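Local coordinates for protein Poly(A) ribonuclease pop2 (Schizosaccharomyces pombe, PDB 2P51) that removes poly(A) tails from mRNA as a metal-dependent 3'-exoribonuclease, the catalytic deadenylase of the CCR4-NOT complex, at residues A[220-231]-A[244-255]. Sequence-based numbering, arbitrary orientation.
Sequences LQDIADDLQIHR and LTARIFFEIRSR
Helix 220-226, with Leu220 and Ala224 facing Thr245 and Ile248, runs at 53° to helix 244-255, the axes 10.2 Å apart at closest approach. Leu244 wedges in from the second helix: its CD1 lies 3.8 Å from Ala224 CB and also meets Ile229 CG2, while CD2 sits over one face of the Arg231 guanidinium, 3.4 Å from Arg231 NH2. One turn further along, Ile248 sends CD1 against Leu220 CD1, a tight 3.3 Å approach, and CG2 onto Ile223 CG2, the two side chains crossing at about a right angle. A Schellman motif with Gln228 at C' ends the first helix and turns Ile229 back, its CD1 reaching Ile248 and Glu251 CB. Leu227 CD2 covers the centre of the Arg255 guanidinium, whose NE donates a nearly straight 2.6 Å hydrogen bond, part of a salt bridge, to the anti lone pair of Glu251 OE2. At the other end Arg231 grips Gln221 OE1 side-on, NE (2.8 Å) and NH2 both donating hydrogen bonds to that oxygen; Gln221, bent at chi2 (67°), also donates from NE2 to Asp225 OD1. With an alanine here both links are gone, and the guanidinium is likely to turn more freely from Asp241, its salt-bridge partner through NH1. Asp241 binds a magnesium ion with Asp51 and Glu53; Arg231 is thus a second-shell residue, probably steadied by Gln221, and the helix packing flanks the catalytic site of this DEDD nuclease fold.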
loop_
_atom_site.group_PDB
_atom_site.type_symbol
_atom_site.label_atom_id
_atom_site.label_comp_id
_atom_site.label_asym_id
_atom_site.label_seq_id
_atom_site.Cartn_x
_atom_site.Cartn_y
_atom_site.Cartn_z
ATOM N N LEU A 220 -9.876 -5.386 -6.872
ATOM C CA LEU A 220 -9.629 -6.105 -5.640
ATOM C C LEU A 220 -10.894 -6.664 -5.016
ATOM O O LEU A 220 -10.998 -7.842 -4.664
ATOM C CB LEU A 220 -8.956 -5.110 -4.663
ATOM C CG LEU A 220 -8.457 -5.740 -3.377
ATOM C CD1 LEU A 220 -7.253 -6.663 -3.607
ATOM C CD2 LEU A 220 -8.056 -4.671 -2.358
ATOM N N GLN A 221 -11.911 -5.814 -4.838
ATOM C CA GLN A 221 -13.116 -6.317 -4.165
ATOM C C GLN A 221 -13.861 -7.351 -5.004
ATOM O O GLN A 221 -14.413 -8.317 -4.457
ATOM C CB GLN A 221 -13.999 -5.124 -3.801
ATOM C CG GLN A 221 -15.247 -5.562 -3.041
ATOM C CD GLN A 221 -14.918 -6.120 -1.673
ATOM O OE1 GLN A 221 -14.181 -5.446 -0.935
ATOM N NE2 GLN A 221 -15.389 -7.305 -1.331
ATOM N N ASP A 222 -13.899 -7.139 -6.343
ATOM C CA ASP A 222 -14.580 -8.101 -7.182
ATOM C C ASP A 222 -13.853 -9.443 -7.147
ATOM O O ASP A 222 -14.514 -10.486 -7.173
ATOM C CB ASP A 222 -14.655 -7.618 -8.636
ATOM C CG ASP A 222 -15.551 -6.415 -8.791
ATOM O OD1 ASP A 222 -16.502 -6.247 -8.009
ATOM O OD2 ASP A 222 -15.334 -5.598 -9.701
ATOM N N ILE A 223 -12.513 -9.495 -7.095
ATOM C CA ILE A 223 -11.839 -10.764 -6.940
ATOM C C ILE A 223 -12.187 -11.417 -5.615
ATOM O O ILE A 223 -12.483 -12.630 -5.572
ATOM C CB ILE A 223 -10.321 -10.576 -6.993
ATOM C CG1 ILE A 223 -9.848 -10.147 -8.372
ATOM C CG2 ILE A 223 -9.630 -11.877 -6.581
ATOM C CD1 ILE A 223 -8.460 -9.532 -8.377
ATOM N N ALA A 224 -12.139 -10.642 -4.539
ATOM C CA ALA A 224 -12.512 -11.229 -3.272
ATOM C C ALA A 224 -13.930 -11.761 -3.352
ATOM O O ALA A 224 -14.135 -12.863 -2.852
ATOM C CB ALA A 224 -12.473 -10.217 -2.138
ATOM N N ASP A 225 -14.868 -11.031 -3.959
ATOM C CA ASP A 225 -16.214 -11.613 -3.921
ATOM C C ASP A 225 -16.252 -12.928 -4.682
ATOM O O ASP A 225 -16.867 -13.946 -4.314
ATOM C CB ASP A 225 -17.214 -10.611 -4.464
ATOM C CG ASP A 225 -17.332 -9.342 -3.645
ATOM O OD1 ASP A 225 -16.963 -9.424 -2.460
ATOM O OD2 ASP A 225 -17.787 -8.274 -4.109
ATOM N N ASP A 226 -15.567 -12.931 -5.816
ATOM C CA ASP A 226 -15.503 -14.096 -6.699
ATOM C C ASP A 226 -14.942 -15.316 -5.987
ATOM O O ASP A 226 -15.438 -16.426 -6.081
ATOM C CB ASP A 226 -14.617 -13.789 -7.905
ATOM C CG ASP A 226 -15.034 -14.476 -9.165
ATOM O OD1 ASP A 226 -16.208 -14.900 -9.322
ATOM O OD2 ASP A 226 -14.156 -14.596 -10.043
ATOM N N LEU A 227 -13.867 -15.054 -5.248
ATOM C CA LEU A 227 -13.241 -16.133 -4.514
ATOM C C LEU A 227 -13.878 -16.380 -3.156
ATOM O O LEU A 227 -13.316 -17.179 -2.390
ATOM C CB LEU A 227 -11.736 -15.822 -4.359
ATOM C CG LEU A 227 -10.964 -15.669 -5.675
ATOM C CD1 LEU A 227 -9.533 -15.190 -5.371
ATOM C CD2 LEU A 227 -10.954 -16.961 -6.476
ATOM N N GLN A 228 -14.995 -15.740 -2.859
ATOM C CA GLN A 228 -15.635 -15.893 -1.551
ATOM C C GLN A 228 -14.678 -15.607 -0.402
ATOM O O GLN A 228 -14.704 -16.305 0.614
ATOM C CB GLN A 228 -16.183 -17.308 -1.341
ATOM C CG GLN A 228 -16.794 -17.885 -2.610
ATOM C CD GLN A 228 -17.580 -19.131 -2.243
ATOM O OE1 GLN A 228 -17.021 -20.131 -1.789
ATOM N NE2 GLN A 228 -18.890 -19.031 -2.432
ATOM N N ILE A 229 -13.851 -14.585 -0.548
ATOM C CA ILE A 229 -13.031 -14.133 0.574
ATOM C C ILE A 229 -13.694 -12.962 1.284
ATOM O O ILE A 229 -14.063 -11.958 0.686
ATOM C CB ILE A 229 -11.640 -13.734 0.076
ATOM C CG1 ILE A 229 -10.871 -14.950 -0.488
ATOM C CG2 ILE A 229 -10.890 -12.972 1.161
ATOM C CD1 ILE A 229 -9.736 -14.549 -1.408
ATOM N N HIS A 230 -13.882 -13.070 2.589
ATOM C CA HIS A 230 -14.630 -11.985 3.252
ATOM C C HIS A 230 -13.697 -10.872 3.684
ATOM O O HIS A 230 -12.593 -11.092 4.165
ATOM C CB HIS A 230 -15.401 -12.566 4.433
ATOM C CG HIS A 230 -15.865 -11.659 5.514
ATOM N ND1 HIS A 230 -17.054 -10.950 5.444
ATOM C CD2 HIS A 230 -15.344 -11.326 6.729
ATOM C CE1 HIS A 230 -17.228 -10.225 6.545
ATOM N NE2 HIS A 230 -16.195 -10.435 7.350
ATOM N N ARG A 231 -14.205 -9.657 3.514
ATOM C CA ARG A 231 -13.560 -8.476 3.998
ATOM C C ARG A 231 -13.847 -8.249 5.481
ATOM O O ARG A 231 -14.976 -8.297 5.963
ATOM C CB ARG A 231 -14.054 -7.245 3.210
ATOM C CG ARG A 231 -13.370 -5.959 3.718
ATOM C CD ARG A 231 -13.925 -4.764 2.993
ATOM N NE ARG A 231 -13.420 -4.542 1.630
ATOM C CZ ARG A 231 -12.271 -3.981 1.307
ATOM N NH1 ARG A 231 -11.394 -3.554 2.228
ATOM N NH2 ARG A 231 -11.996 -3.855 0.014
ATOM N N LEU A 244 -7.332 -7.458 2.848
ATOM C CA LEU A 244 -7.960 -8.218 1.767
ATOM C C LEU A 244 -6.951 -8.616 0.694
ATOM O O LEU A 244 -7.063 -9.718 0.127
ATOM C CB LEU A 244 -9.069 -7.359 1.114
ATOM C CG LEU A 244 -10.080 -8.113 0.262
ATOM C CD1 LEU A 244 -10.768 -9.210 1.065
ATOM C CD2 LEU A 244 -11.121 -7.135 -0.293
ATOM N N THR A 245 -6.018 -7.675 0.440
ATOM C CA THR A 245 -4.937 -7.927 -0.494
ATOM C C THR A 245 -4.167 -9.170 -0.054
ATOM O O THR A 245 -3.895 -10.074 -0.882
ATOM C CB THR A 245 -3.993 -6.716 -0.560
ATOM O OG1 THR A 245 -4.767 -5.601 -1.099
ATOM C CG2 THR A 245 -2.833 -6.920 -1.526
ATOM N N ALA A 246 -3.814 -9.243 1.216
ATOM C CA ALA A 246 -3.083 -10.448 1.695
ATOM C C ALA A 246 -3.892 -11.708 1.444
ATOM O O ALA A 246 -3.405 -12.749 0.948
ATOM C CB ALA A 246 -2.803 -10.322 3.180
ATOM N N ARG A 247 -5.177 -11.653 1.824
ATOM C CA ARG A 247 -5.974 -12.881 1.708
ATOM C C ARG A 247 -6.146 -13.284 0.251
ATOM O O ARG A 247 -6.074 -14.496 -0.056
ATOM C CB ARG A 247 -7.346 -12.697 2.400
ATOM C CG ARG A 247 -7.121 -12.369 3.868
ATOM C CD ARG A 247 -8.412 -12.185 4.612
ATOM N NE ARG A 247 -8.088 -12.503 6.018
ATOM C CZ ARG A 247 -9.037 -12.451 6.951
ATOM N NH1 ARG A 247 -10.260 -12.097 6.549
ATOM N NH2 ARG A 247 -8.651 -12.756 8.180
ATOM N N ILE A 248 -6.366 -12.352 -0.664
ATOM C CA ILE A 248 -6.448 -12.712 -2.090
ATOM C C ILE A 248 -5.124 -13.309 -2.591
ATOM O O ILE A 248 -5.118 -14.276 -3.386
ATOM C CB ILE A 248 -6.902 -11.497 -2.908
ATOM C CG1 ILE A 248 -8.380 -11.113 -2.677
ATOM C CG2 ILE A 248 -6.656 -11.723 -4.397
ATOM C CD1 ILE A 248 -8.553 -9.656 -3.137
ATOM N N PHE A 249 -4.011 -12.723 -2.127
ATOM C CA PHE A 249 -2.721 -13.242 -2.603
ATOM C C PHE A 249 -2.585 -14.724 -2.282
ATOM O O PHE A 249 -2.232 -15.521 -3.153
ATOM C CB PHE A 249 -1.530 -12.465 -1.990
ATOM C CG PHE A 249 -0.185 -13.111 -2.344
ATOM C CD1 PHE A 249 0.347 -12.960 -3.614
ATOM C CD2 PHE A 249 0.502 -13.861 -1.387
ATOM C CE1 PHE A 249 1.570 -13.544 -3.931
ATOM C CE2 PHE A 249 1.724 -14.444 -1.712
ATOM C CZ PHE A 249 2.252 -14.300 -2.975
ATOM N N PHE A 250 -2.872 -15.122 -1.030
ATOM C CA PHE A 250 -2.622 -16.534 -0.674
ATOM C C PHE A 250 -3.607 -17.433 -1.429
ATOM O O PHE A 250 -3.260 -18.565 -1.822
ATOM C CB PHE A 250 -2.668 -16.736 0.832
ATOM C CG PHE A 250 -1.388 -16.129 1.444
ATOM C CD1 PHE A 250 -0.206 -16.837 1.369
ATOM C CD2 PHE A 250 -1.411 -14.870 2.050
ATOM C CE1 PHE A 250 0.970 -16.311 1.901
ATOM C CE2 PHE A 250 -0.255 -14.353 2.610
ATOM C CZ PHE A 250 0.914 -15.078 2.539
ATOM N N GLU A 251 -4.827 -16.912 -1.649
ATOM C CA GLU A 251 -5.798 -17.779 -2.355
ATOM C C GLU A 251 -5.390 -17.939 -3.812
ATOM O O GLU A 251 -5.517 -19.057 -4.351
ATOM C CB GLU A 251 -7.215 -17.191 -2.240
ATOM C CG GLU A 251 -8.292 -18.096 -2.809
ATOM C CD GLU A 251 -8.429 -19.457 -2.161
ATOM O OE1 GLU A 251 -7.925 -19.589 -1.020
ATOM O OE2 GLU A 251 -9.030 -20.374 -2.781
ATOM N N ILE A 252 -4.936 -16.902 -4.490
ATOM C CA ILE A 252 -4.464 -16.978 -5.878
ATOM C C ILE A 252 -3.249 -17.884 -5.969
ATOM O O ILE A 252 -3.086 -18.721 -6.873
ATOM C CB ILE A 252 -4.131 -15.514 -6.325
ATOM C CG1 ILE A 252 -5.419 -14.724 -6.626
ATOM C CG2 ILE A 252 -3.095 -15.457 -7.412
ATOM C CD1 ILE A 252 -4.933 -13.235 -6.751
ATOM N N ARG A 253 -2.325 -17.744 -4.975
ATOM C CA ARG A 253 -1.136 -18.589 -4.959
ATOM C C ARG A 253 -1.549 -20.051 -4.873
ATOM O O ARG A 253 -1.005 -20.925 -5.552
ATOM C CB ARG A 253 -0.265 -18.251 -3.752
ATOM C CG ARG A 253 1.112 -18.897 -3.844
ATOM C CD ARG A 253 1.964 -18.487 -2.638
ATOM N NE ARG A 253 1.469 -19.228 -1.475
ATOM C CZ ARG A 253 2.125 -19.248 -0.308
ATOM N NH1 ARG A 253 3.267 -18.558 -0.132
ATOM N NH2 ARG A 253 1.580 -19.965 0.666
ATOM N N SER A 254 -2.527 -20.355 -4.013
ATOM C CA SER A 254 -2.999 -21.742 -3.901
ATOM C C SER A 254 -3.725 -22.242 -5.133
ATOM O O SER A 254 -3.478 -23.362 -5.594
ATOM C CB SER A 254 -3.953 -21.796 -2.694
ATOM O OG SER A 254 -4.459 -23.107 -2.571
ATOM N N ARG A 255 -4.643 -21.422 -5.667
ATOM C CA ARG A 255 -5.471 -21.903 -6.770
ATOM C C ARG A 255 -4.709 -21.941 -8.099
ATOM O O ARG A 255 -4.997 -22.901 -8.816
ATOM C CB ARG A 255 -6.697 -21.026 -6.964
ATOM C CG ARG A 255 -7.704 -21.101 -5.814
ATOM C CD ARG A 255 -9.081 -20.683 -6.301
ATOM N NE ARG A 255 -10.018 -20.472 -5.210
ATOM C CZ ARG A 255 -11.340 -20.391 -5.348
ATOM N NH1 ARG A 255 -11.868 -20.520 -6.568
ATOM N NH2 ARG A 255 -12.073 -20.187 -4.264
HETATM O O HOH W 1 -14.944 -19.626 -5.074
HETATM O O HOH W 2 -12.163 -19.331 -1.256
HETATM O O HOH W 3 -10.321 -9.796 5.022
#